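Local atomic coordinates of periplasmic molybdate-binding protein (Azotobacter vinelandii, PDB entry 1ATG), a protein that binds molybdate and tungstate in the periplasm, probably as the solute-binding component of an ABC transporter for molybdate. Residues Ile168-Ala171 and Ile175-Ser178; Leu11-Gln16 and Lys223-Val228; Leu82-Ala87 and Lys97-Asn102; Thr122-His127 and Leu160-Leu165. One frame throughout, in Å; residues are numbered along the deposited sequence.

Interaction 1: residues Ile168-Ala171 and Ile175-Ser178; sequences IIQA and IPGS. With EDO (1,2-ethanediol), chain E.
A small, mostly aliphatic contact brings Ile168 and Ile175, with Pro176 beside them, together across the surface loop between strands 160-164 and 178-180. The loop folds back on itself, so that the CA atoms of Ile169 and Ile175 come within 5.0 Å. At the heart of the contact, Ile168 CD1 lies 3.6 Å from Ile175 CG2. A chi1 of 63° places Ile168 CG1 between its own N and carbonyl carbon, from where the extended CG1-CD1 arm runs over the methyl branch of Ile175 at a slant. The longer branch of Ile175 turns instead to Ile169, its CG1 4.1 Å from Ile169 CA. The proline ring packs against a carbonyl: Pro176 CD sits 3.3 Å from Ile168 O, and the side chain of Gln170 passes across the ring at about a right angle. Ile168 also leans on Val83 and Trp85, while Trp85 NE1 binds the Pro176 carbonyl, tying the returning arm to strand 75-86. On the far side, 1,2-ethanediol donates from O2 to Ile169 O at 2.7 Å. With no hydrogen bond established between the arms, their fit rests mainly on dispersion and shape; the polar links named here, from Trp85 and the ethanediol, come from outside.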
loop_
_atom_site.group_PDB
_atom_site.type_symbol
_atom_site.label_atom_id
_atom_site.label_comp_id
_atom_site.label_asym_id
_atom_site.label_seq_id
_atom_site.Cartn_x
_atom_site.Cartn_y
_atom_site.Cartn_z
ATOM N N ILE A 168 -0.233 -9.873 3.980
ATOM C CA ILE A 168 0.003 -11.305 4.125
ATOM C C ILE A 168 0.650 -11.709 5.431
ATOM O O ILE A 168 0.611 -12.903 5.788
ATOM C CB ILE A 168 0.821 -11.868 2.941
ATOM C CG1 ILE A 168 2.223 -11.268 2.858
ATOM C CG2 ILE A 168 0.061 -11.682 1.630
ATOM C CD1 ILE A 168 3.052 -11.814 1.701
ATOM N N ILE A 169 1.230 -10.776 6.166
ATOM C CA ILE A 169 1.903 -11.115 7.433
ATOM C C ILE A 169 0.840 -11.435 8.464
ATOM O O ILE A 169 -0.200 -10.808 8.554
ATOM C CB ILE A 169 2.870 -10.001 7.844
ATOM C CG1 ILE A 169 3.785 -10.470 8.986
ATOM C CG2 ILE A 169 2.126 -8.736 8.279
ATOM C CD1 ILE A 169 4.928 -9.515 9.255
ATOM N N GLN A 170 1.043 -12.519 9.223
ATOM C CA GLN A 170 0.047 -12.943 10.205
ATOM C C GLN A 170 0.414 -12.422 11.582
ATOM O O GLN A 170 1.542 -11.983 11.822
ATOM C CB GLN A 170 -0.130 -14.460 10.189
ATOM C CG GLN A 170 -0.484 -15.044 8.831
ATOM C CD GLN A 170 -1.753 -14.538 8.197
ATOM O OE1 GLN A 170 -1.748 -13.990 7.084
ATOM N NE2 GLN A 170 -2.890 -14.714 8.864
ATOM N N ALA A 171 -0.527 -12.501 12.512
ATOM C CA ALA A 171 -0.356 -12.038 13.881
ATOM C C ALA A 171 0.901 -12.562 14.559
ATOM O O ALA A 171 1.543 -11.831 15.316
ATOM C CB ALA A 171 -1.580 -12.440 14.702
ATOM N N ILE A 175 3.864 -16.057 7.296
ATOM C CA ILE A 175 3.325 -15.670 5.994
ATOM C C ILE A 175 2.942 -16.986 5.295
ATOM O O ILE A 175 3.817 -17.838 5.158
ATOM C CB ILE A 175 4.350 -14.946 5.114
ATOM C CG1 ILE A 175 4.754 -13.593 5.719
ATOM C CG2 ILE A 175 3.825 -14.718 3.695
ATOM C CD1 ILE A 175 5.955 -12.984 5.038
ATOM N N PRO A 176 1.690 -17.127 4.956
ATOM C CA PRO A 176 1.228 -18.353 4.308
ATOM C C PRO A 176 1.753 -18.449 2.882
ATOM O O PRO A 176 2.289 -17.481 2.316
ATOM C CB PRO A 176 -0.282 -18.223 4.361
ATOM C CG PRO A 176 -0.530 -16.754 4.326
ATOM C CD PRO A 176 0.605 -16.135 5.102
ATOM N N GLY A 177 1.640 -19.633 2.288
ATOM C CA GLY A 177 2.057 -19.835 0.903
ATOM C C GLY A 177 3.562 -19.814 0.756
ATOM O O GLY A 177 4.283 -20.496 1.486
ATOM N N SER A 178 4.054 -19.035 -0.204
ATOM C CA SER A 178 5.487 -18.870 -0.405
ATOM C C SER A 178 5.772 -17.415 -0.767
ATOM O O SER A 178 4.897 -16.758 -1.343
ATOM C CB SER A 178 6.064 -19.853 -1.409
ATOM O OG SER A 178 5.390 -19.759 -2.653
HETATM C C1 EDO E . -0.183 -7.649 12.489
HETATM O O1 EDO E . -1.664 -7.800 12.869
HETATM C C2 EDO E . 0.352 -8.740 11.544
HETATM O O2 EDO E . -0.795 -9.126 10.546
#

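Interaction 2: residues Leu11-Gln16 and Lys223-Val228; sequences LGTLEQ and KAAGYV. With EDO (1,2-ethanediol), chain E.
Thr13, near the start of helix 11-25, packs on Ala225 and Tyr227, which flank Gly226 in the Schellman motif closing helix 216-224. In that motif Gly226 leaves the helix with positive phi (94°) and the backbone bonds back into the last turn, one of these bonds running from Gly226 N to Lys223 O. The reversal sets Ala225 and Tyr227 side by side toward the other helix, so the end of helix 216-224 packs on helix 11-25.

The packing itself is compact and buried. Thr13 OG1 lies 3.4 Å from Ala225 CB, while Thr13 CG2 meets the same methyl at 4.0 Å. The hydroxyl also reaches the ring of Tyr227 at its edge and in its plane, 3.5 Å from CE2. With chi1 at -52°, Thr13 OG1 stands beside its backbone N and CG2 points anti to it, which turns both branches to the alanine methyl, the hydroxyl the nearer. Thr13 and Tyr227 run past one another in opposite senses. Ala166 touches all three residues, and Phe10 meets the tyrosine ring edge-to-face.

Polar links lead outward. Tyr227 OH is hydrogen-bonded to Asn9 OD1; since Asn9 belongs to the anion pocket, the tyrosine is a second-shell residue that probably steadies it. Farther along helix 11-25, the extended side chain of Gln16 is hydrogen-bonded to a molecule of 1,2-ethanediol, probably from the crystallisation liquor: NE2 donates to its O1 over 2.7 Å, with an N-H...O angle of 158°.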
loop_
_atom_site.group_PDB
_atom_site.type_symbol
_atom_site.label_atom_id
_atom_site.label_comp_id
_atom_site.label_asym_id
_atom_site.label_seq_id
_atom_site.Cartn_x
_atom_site.Cartn_y
_atom_site.Cartn_z
ATOM N N LEU A 11 -5.219 -0.681 4.059
ATOM C CA LEU A 11 -6.559 -0.838 4.610
ATOM C C LEU A 11 -6.617 -1.645 5.892
ATOM O O LEU A 11 -7.182 -1.190 6.900
ATOM C CB LEU A 11 -7.479 -1.481 3.563
ATOM C CG LEU A 11 -8.922 -1.750 4.014
ATOM C CD1 LEU A 11 -9.633 -0.478 4.457
ATOM C CD2 LEU A 11 -9.691 -2.396 2.864
ATOM N N GLY A 12 -6.072 -2.852 5.901
ATOM C CA GLY A 12 -6.132 -3.711 7.075
ATOM C C GLY A 12 -5.421 -3.072 8.260
ATOM O O GLY A 12 -5.881 -3.148 9.409
ATOM N N THR A 13 -4.293 -2.417 8.013
ATOM C CA THR A 13 -3.552 -1.734 9.078
ATOM C C THR A 13 -4.329 -0.541 9.600
ATOM O O THR A 13 -4.413 -0.326 10.821
ATOM C CB THR A 13 -2.158 -1.340 8.585
ATOM O OG1 THR A 13 -1.494 -2.474 8.016
ATOM C CG2 THR A 13 -1.326 -0.805 9.747
ATOM N N LEU A 14 -4.957 0.217 8.702
ATOM C CA LEU A 14 -5.766 1.352 9.139
ATOM C C LEU A 14 -6.967 0.869 9.945
ATOM O O LEU A 14 -7.363 1.564 10.894
ATOM C CB LEU A 14 -6.216 2.175 7.933
ATOM C CG LEU A 14 -7.067 3.399 8.293
ATOM C CD1 LEU A 14 -6.347 4.358 9.238
ATOM C CD2 LEU A 14 -7.476 4.136 7.023
ATOM N N GLU A 15 -7.538 -0.295 9.629
ATOM C CA GLU A 15 -8.634 -0.829 10.444
ATOM C C GLU A 15 -8.130 -1.100 11.850
ATOM O O GLU A 15 -8.811 -0.791 12.842
ATOM C CB GLU A 15 -9.207 -2.093 9.800
ATOM C CG GLU A 15 -10.012 -1.779 8.539
ATOM C CD GLU A 15 -10.343 -2.978 7.677
ATOM O OE1 GLU A 15 -9.674 -4.021 7.809
ATOM O OE2 GLU A 15 -11.267 -2.871 6.833
ATOM N N GLN A 16 -6.944 -1.680 11.988
ATOM C CA GLN A 16 -6.354 -1.905 13.304
ATOM C C GLN A 16 -6.114 -0.576 14.012
ATOM O O GLN A 16 -6.427 -0.430 15.212
ATOM C CB GLN A 16 -5.041 -2.678 13.227
ATOM C CG GLN A 16 -5.198 -4.097 12.714
ATOM C CD GLN A 16 -3.861 -4.760 12.484
ATOM O OE1 GLN A 16 -2.930 -4.163 11.936
ATOM N NE2 GLN A 16 -3.723 -6.017 12.888
ATOM N N LYS A 223 4.496 -1.055 12.596
ATOM C CA LYS A 223 5.636 -1.958 12.502
ATOM C C LYS A 223 5.232 -3.421 12.555
ATOM O O LYS A 223 5.822 -4.263 11.875
ATOM C CB LYS A 223 6.649 -1.677 13.622
ATOM C CG LYS A 223 7.385 -0.374 13.385
ATOM C CD LYS A 223 8.583 -0.196 14.301
ATOM C CE LYS A 223 9.284 1.142 14.072
ATOM N NZ LYS A 223 10.606 1.150 14.775
ATOM N N ALA A 224 4.201 -3.761 13.329
ATOM C CA ALA A 224 3.727 -5.138 13.399
ATOM C C ALA A 224 3.173 -5.605 12.062
ATOM O O ALA A 224 3.188 -6.798 11.750
ATOM C CB ALA A 224 2.696 -5.304 14.510
ATOM N N ALA A 225 2.699 -4.668 11.237
ATOM C CA ALA A 225 2.212 -4.968 9.897
ATOM C C ALA A 225 3.343 -5.004 8.884
ATOM O O ALA A 225 3.074 -5.170 7.677
ATOM C CB ALA A 225 1.152 -3.968 9.493
ATOM N N GLY A 226 4.575 -4.854 9.303
ATOM C CA GLY A 226 5.741 -5.012 8.462
ATOM C C GLY A 226 6.276 -3.748 7.826
ATOM O O GLY A 226 7.267 -3.805 7.092
ATOM N N TYR A 227 5.661 -2.603 8.102
ATOM C CA TYR A 227 6.152 -1.344 7.567
ATOM C C TYR A 227 7.354 -0.874 8.385
ATOM O O TYR A 227 7.489 -1.235 9.574
ATOM C CB TYR A 227 5.085 -0.243 7.668
ATOM C CG TYR A 227 3.840 -0.510 6.849
ATOM C CD1 TYR A 227 3.783 -0.183 5.507
ATOM C CD2 TYR A 227 2.723 -1.088 7.429
ATOM C CE1 TYR A 227 2.651 -0.405 4.735
ATOM C CE2 TYR A 227 1.583 -1.332 6.680
ATOM C CZ TYR A 227 1.561 -0.995 5.336
ATOM O OH TYR A 227 0.404 -1.281 4.635
ATOM N N VAL A 228 8.175 -0.022 7.798
ATOM C CA VAL A 228 9.210 0.660 8.573
ATOM C C VAL A 228 8.814 2.124 8.703
ATOM O O VAL A 228 7.869 2.600 8.062
ATOM C CB VAL A 228 10.603 0.538 7.967
ATOM C CG1 VAL A 228 11.069 -0.896 7.939
ATOM C CG2 VAL A 228 10.632 1.105 6.582
HETATM C C1 EDO E . -0.183 -7.649 12.489
HETATM O O1 EDO E . -1.664 -7.800 12.869
HETATM C C2 EDO E . 0.352 -8.740 11.544
HETATM O O2 EDO E . -0.795 -9.126 10.546
#

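Interaction 3: residues Leu82-Ala87 and Lys97-Asn102; sequences LVLWSA and KVLAGN
No flat group takes part where Leu84 meets Val98 and Leu99: the contact is wholly aliphatic, and aromatic rings lie beside it. Trp180 touches both Leu84 and Leu99, and Phe162 touches Leu84; the indole of Trp85, the next residue along the strand, is directed away, where it meets the His150 ring with planes about 10° apart. Between the segments a single methyl does most of the work. Leu84 CD2 lies 3.8 Å from Leu99 CG and 3.9 Å from Leu99 CD2, the two leucines meeting tip to tip, and it is also 4.0 Å from Val98 CG1. The strand leucine reaches this far because its CG stands anti to the backbone N (chi1 176°), carrying the branched end off the strand toward the turn. Leu99 bends in from the other side with CG beside its own N (chi1 -72°). The backbones therefore stay well apart, 9.3 Å between the CA atoms of Leu84 and Leu99. Val98 and Leu99 project from a 3-10 turn, in which Ala100 N bonds to Lys97 O at 3.1 Å. The carboxylate of Asp93 accepts the N-H groups of Lys97 and Val98 at its start. The turn thus lies over the face of strand 75-86, whose neighbour 178-180 supplies Trp180 to the same layer, while Leu125 of helix 116-127 touches Leu99.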
loop_
_atom_site.group_PDB
_atom_site.type_symbol
_atom_site.label_atom_id
_atom_site.label_comp_id
_atom_site.label_asym_id
_atom_site.label_seq_id
_atom_site.Cartn_x
_atom_site.Cartn_y
_atom_site.Cartn_z
ATOM N N LEU A 82 7.644 -4.475 -0.464
ATOM C CA LEU A 82 7.098 -5.257 -1.567
ATOM C C LEU A 82 7.403 -6.729 -1.380
ATOM O O LEU A 82 8.510 -7.125 -0.965
ATOM C CB LEU A 82 7.769 -4.782 -2.858
ATOM C CG LEU A 82 7.281 -5.457 -4.141
ATOM C CD1 LEU A 82 5.845 -5.090 -4.480
ATOM C CD2 LEU A 82 8.203 -5.035 -5.281
ATOM N N VAL A 83 6.440 -7.584 -1.731
ATOM C CA VAL A 83 6.634 -9.017 -1.637
ATOM C C VAL A 83 6.119 -9.719 -2.887
ATOM O O VAL A 83 5.018 -9.373 -3.380
ATOM C CB VAL A 83 5.907 -9.659 -0.436
ATOM C CG1 VAL A 83 6.504 -11.037 -0.152
ATOM C CG2 VAL A 83 5.934 -8.825 0.826
ATOM N N LEU A 84 6.890 -10.647 -3.414
ATOM C CA LEU A 84 6.387 -11.569 -4.432
ATOM C C LEU A 84 5.778 -12.741 -3.652
ATOM O O LEU A 84 6.464 -13.348 -2.799
ATOM C CB LEU A 84 7.523 -12.073 -5.310
ATOM C CG LEU A 84 7.087 -13.128 -6.342
ATOM C CD1 LEU A 84 6.157 -12.533 -7.384
ATOM C CD2 LEU A 84 8.314 -13.735 -7.004
ATOM N N TRP A 85 4.513 -13.023 -3.877
ATOM C CA TRP A 85 3.805 -14.007 -3.078
ATOM C C TRP A 85 3.080 -14.978 -3.987
ATOM O O TRP A 85 2.642 -14.656 -5.082
ATOM C CB TRP A 85 2.779 -13.247 -2.218
ATOM C CG TRP A 85 1.992 -14.069 -1.245
ATOM C CD1 TRP A 85 2.481 -14.992 -0.353
ATOM C CD2 TRP A 85 0.571 -14.066 -1.081
ATOM N NE1 TRP A 85 1.440 -15.532 0.366
ATOM C CE2 TRP A 85 0.263 -14.996 -0.059
ATOM C CE3 TRP A 85 -0.479 -13.361 -1.668
ATOM C CZ2 TRP A 85 -1.038 -15.225 0.363
ATOM C CZ3 TRP A 85 -1.771 -13.598 -1.229
ATOM C CH2 TRP A 85 -2.043 -14.517 -0.214
ATOM N N SER A 86 2.924 -16.197 -3.476
ATOM C CA SER A 86 2.025 -17.176 -4.036
ATOM C C SER A 86 1.269 -17.822 -2.868
ATOM O O SER A 86 1.860 -18.075 -1.809
ATOM C CB SER A 86 2.722 -18.266 -4.841
ATOM O OG SER A 86 1.792 -19.248 -5.315
ATOM N N ALA A 87 0.020 -18.191 -3.102
ATOM C CA ALA A 87 -0.712 -18.995 -2.128
ATOM C C ALA A 87 -0.125 -20.409 -2.093
ATOM O O ALA A 87 -0.365 -21.131 -1.114
ATOM C CB ALA A 87 -2.198 -19.055 -2.461
ATOM N N LYS A 97 14.035 -16.592 -8.214
ATOM C CA LYS A 97 14.392 -17.244 -9.468
ATOM C C LYS A 97 13.179 -17.748 -10.232
ATOM O O LYS A 97 13.191 -17.842 -11.457
ATOM C CB LYS A 97 15.342 -18.418 -9.215
ATOM C CG LYS A 97 16.802 -18.014 -9.070
ATOM C CD LYS A 97 17.629 -19.216 -8.626
ATOM C CE LYS A 97 18.884 -18.777 -7.893
ATOM N NZ LYS A 97 19.468 -17.544 -8.486
ATOM N N VAL A 98 12.094 -18.032 -9.517
ATOM C CA VAL A 98 10.849 -18.461 -10.137
ATOM C C VAL A 98 10.402 -17.501 -11.229
ATOM O O VAL A 98 9.830 -17.950 -12.222
ATOM C CB VAL A 98 9.750 -18.599 -9.069
ATOM C CG1 VAL A 98 9.375 -17.277 -8.410
ATOM C CG2 VAL A 98 8.512 -19.245 -9.678
ATOM N N LEU A 99 10.652 -16.206 -11.101
ATOM C CA LEU A 99 10.185 -15.253 -12.093
ATOM C C LEU A 99 10.714 -15.471 -13.499
ATOM O O LEU A 99 10.073 -15.067 -14.468
ATOM C CB LEU A 99 10.545 -13.833 -11.648
ATOM C CG LEU A 99 9.717 -13.315 -10.472
ATOM C CD1 LEU A 99 10.328 -12.017 -9.952
ATOM C CD2 LEU A 99 8.268 -13.092 -10.869
ATOM N N ALA A 100 11.915 -16.024 -13.618
ATOM C CA ALA A 100 12.531 -16.230 -14.922
ATOM C C ALA A 100 12.123 -17.543 -15.571
ATOM O O ALA A 100 12.515 -17.784 -16.722
ATOM C CB ALA A 100 14.048 -16.170 -14.775
ATOM N N GLY A 101 11.349 -18.377 -14.894
ATOM C CA GLY A 101 10.939 -19.663 -15.431
ATOM C C GLY A 101 9.498 -19.689 -15.927
ATOM O O GLY A 101 8.763 -18.709 -15.920
ATOM N N ASN A 102 9.110 -20.883 -16.374
ATOM C CA ASN A 102 7.773 -21.111 -16.918
ATOM C C ASN A 102 6.956 -22.050 -16.056
ATOM O O ASN A 102 6.003 -22.683 -16.532
ATOM C CB ASN A 102 7.898 -21.634 -18.356
ATOM C CG ASN A 102 8.582 -20.645 -19.279
ATOM O OD1 ASN A 102 8.340 -19.437 -19.236
ATOM N ND2 ASN A 102 9.469 -21.156 -20.129
#

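Interaction 4: residues Thr122-His127 and Leu160-Leu165; sequences TQVLTH and LGFVAL
Phe162 projects from strand 160-164 against Val124 and Leu125 of helix 116-127, and its ring is all that the strand contributes to this contact. The tight part lies at the outer end of that ring. Val124 CG1 comes to 3.9 Å from Phe162 CZ, in an approach that is neither over the face nor at the edge, with Val124 CB close behind at 4.0 Å. Leu125 takes the neighbouring corner: its CD2 is 4.1 Å from Phe162 CE2, at the ring edge and near its plane. Both residues cross obliquely to the phenylalanine. Phe162 holds its CG beside the backbone N (chi1 -86°), which directs the ring off the strand into the angle between the two aliphatic chains. Leu82 touches both Val124 and Phe162, and Ile107 also touches the ring, so the phenyl is buried among hydrocarbon.

Away from the ring the contact loosens: Thr126, on the far face of the helix, is exposed, as is His127 at the end of the segment, its imidazole stacked on Tyr186. Such a division between a greasy inner face and a polar outer one is characteristic of a helix laid on a sheet in an alpha/beta domain. Here helix 116-127 lies in the connection between the parallel, neighbouring strands 107-110 and 140-143, a beta-alpha-beta crossover (probably right-handed, as such crossovers nearly always are) in a periplasmic binding protein fold.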
loop_
_atom_site.group_PDB
_atom_site.type_symbol
_atom_site.label_atom_id
_atom_site.label_comp_id
_atom_site.label_asym_id
_atom_site.label_seq_id
_atom_site.Cartn_x
_atom_site.Cartn_y
_atom_site.Cartn_z
ATOM N N THR A 122 6.590 -3.620 -10.926
ATOM C CA THR A 122 7.066 -3.429 -12.296
ATOM C C THR A 122 8.545 -3.071 -12.333
ATOM O O THR A 122 9.297 -3.609 -13.149
ATOM C CB THR A 122 6.217 -2.337 -12.962
ATOM O OG1 THR A 122 4.836 -2.741 -12.929
ATOM C CG2 THR A 122 6.614 -2.145 -14.413
ATOM N N GLN A 123 8.980 -2.241 -11.383
ATOM C CA GLN A 123 10.384 -1.907 -11.265
ATOM C C GLN A 123 11.233 -3.143 -10.992
ATOM O O GLN A 123 12.350 -3.226 -11.519
ATOM C CB GLN A 123 10.615 -0.860 -10.164
ATOM C CG GLN A 123 10.159 0.524 -10.614
ATOM C CD GLN A 123 10.174 1.546 -9.505
ATOM O OE1 GLN A 123 10.177 1.228 -8.316
ATOM N NE2 GLN A 123 10.150 2.830 -9.915
ATOM N N VAL A 124 10.742 -4.089 -10.196
ATOM C CA VAL A 124 11.497 -5.316 -9.959
ATOM C C VAL A 124 11.649 -6.094 -11.255
ATOM O O VAL A 124 12.739 -6.583 -11.564
ATOM C CB VAL A 124 10.826 -6.180 -8.889
ATOM C CG1 VAL A 124 11.498 -7.542 -8.760
ATOM C CG2 VAL A 124 10.848 -5.439 -7.552
ATOM N N LEU A 125 10.567 -6.246 -12.027
ATOM C CA LEU A 125 10.696 -6.947 -13.306
ATOM C C LEU A 125 11.665 -6.240 -14.245
ATOM O O LEU A 125 12.457 -6.898 -14.928
ATOM C CB LEU A 125 9.337 -7.137 -13.968
ATOM C CG LEU A 125 8.333 -7.995 -13.185
ATOM C CD1 LEU A 125 7.099 -8.176 -14.055
ATOM C CD2 LEU A 125 8.910 -9.333 -12.775
ATOM N N THR A 126 11.635 -4.912 -14.255
ATOM C CA THR A 126 12.592 -4.171 -15.083
ATOM C C THR A 126 13.996 -4.425 -14.580
ATOM O O THR A 126 14.941 -4.607 -15.379
ATOM C CB THR A 126 12.228 -2.679 -15.012
ATOM O OG1 THR A 126 10.992 -2.498 -15.714
ATOM C CG2 THR A 126 13.315 -1.783 -15.586
ATOM N N HIS A 127 14.204 -4.434 -13.269
ATOM C CA HIS A 127 15.534 -4.674 -12.718
ATOM C C HIS A 127 16.104 -6.010 -13.159
ATOM O O HIS A 127 17.312 -6.124 -13.419
ATOM C CB HIS A 127 15.474 -4.582 -11.189
ATOM C CG HIS A 127 16.817 -4.639 -10.525
ATOM N ND1 HIS A 127 17.589 -3.520 -10.289
ATOM C CD2 HIS A 127 17.523 -5.690 -10.065
ATOM C CE1 HIS A 127 18.710 -3.906 -9.696
ATOM N NE2 HIS A 127 18.710 -5.207 -9.565
ATOM N N LEU A 160 1.112 -16.115 -9.080
ATOM C CA LEU A 160 2.013 -15.205 -8.390
ATOM C C LEU A 160 1.364 -13.839 -8.270
ATOM O O LEU A 160 0.530 -13.484 -9.108
ATOM C CB LEU A 160 3.313 -15.022 -9.181
ATOM C CG LEU A 160 4.149 -16.266 -9.462
ATOM C CD1 LEU A 160 5.428 -15.852 -10.185
ATOM C CD2 LEU A 160 4.494 -17.038 -8.195
ATOM N N GLY A 161 1.873 -13.031 -7.341
ATOM C CA GLY A 161 1.431 -11.643 -7.275
ATOM C C GLY A 161 2.451 -10.798 -6.535
ATOM O O GLY A 161 3.175 -11.283 -5.671
ATOM N N PHE A 162 2.478 -9.512 -6.892
ATOM C CA PHE A 162 3.258 -8.521 -6.151
ATOM C C PHE A 162 2.307 -7.793 -5.215
ATOM O O PHE A 162 1.347 -7.138 -5.639
ATOM C CB PHE A 162 3.967 -7.543 -7.075
ATOM C CG PHE A 162 5.304 -7.996 -7.577
ATOM C CD1 PHE A 162 6.333 -8.270 -6.692
ATOM C CD2 PHE A 162 5.545 -8.154 -8.936
ATOM C CE1 PHE A 162 7.570 -8.672 -7.150
ATOM C CE2 PHE A 162 6.783 -8.537 -9.399
ATOM C CZ PHE A 162 7.809 -8.810 -8.511
ATOM N N VAL A 163 2.530 -7.986 -3.905
ATOM C CA VAL A 163 1.635 -7.489 -2.875
ATOM C C VAL A 163 2.387 -6.732 -1.791
ATOM O O VAL A 163 3.618 -6.648 -1.823
ATOM C CB VAL A 163 0.827 -8.654 -2.252
ATOM C CG1 VAL A 163 0.037 -9.451 -3.293
ATOM C CG2 VAL A 163 1.737 -9.597 -1.473
ATOM N N ALA A 164 1.657 -6.176 -0.849
ATOM C CA ALA A 164 2.247 -5.498 0.295
ATOM C C ALA A 164 2.439 -6.511 1.412
ATOM O O ALA A 164 1.581 -7.345 1.691
ATOM C CB ALA A 164 1.319 -4.387 0.764
ATOM N N LEU A 165 3.525 -6.378 2.168
ATOM C CA LEU A 165 3.752 -7.290 3.292
ATOM C C LEU A 165 2.610 -7.259 4.276
ATOM O O LEU A 165 2.178 -8.288 4.811
ATOM C CB LEU A 165 5.081 -6.931 3.971
ATOM C CG LEU A 165 5.425 -7.752 5.229
ATOM C CD1 LEU A 165 5.431 -9.243 4.955
ATOM C CD2 LEU A 165 6.787 -7.323 5.772
#

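In the fold
Interactions 3 and 4 form one core: their centres are 9 Å apart, and strands 75-86 and 160-164 pair through bonds such as Trp85 N to Gly161 O (2.8 Å). Interaction 1 joins this body through Ile168 CG2, 3.6 Å from Trp85 CD2, and through Ile175 on Leu165. Interaction 2 meets interaction 1 where Ile169 CG2 lies 3.7 Å from Ala225 O, and the two also share the ethanediol. The tungstate occupies the interface between the two domains. In interaction 2 the side chain of Tyr227 is about 7 Å from the bound tungstate. The side chain of Phe162 in interaction 4 is about 10 Å from the tungstate, and that of Ile168 in interaction 1 is about 13 Å from the tungstate.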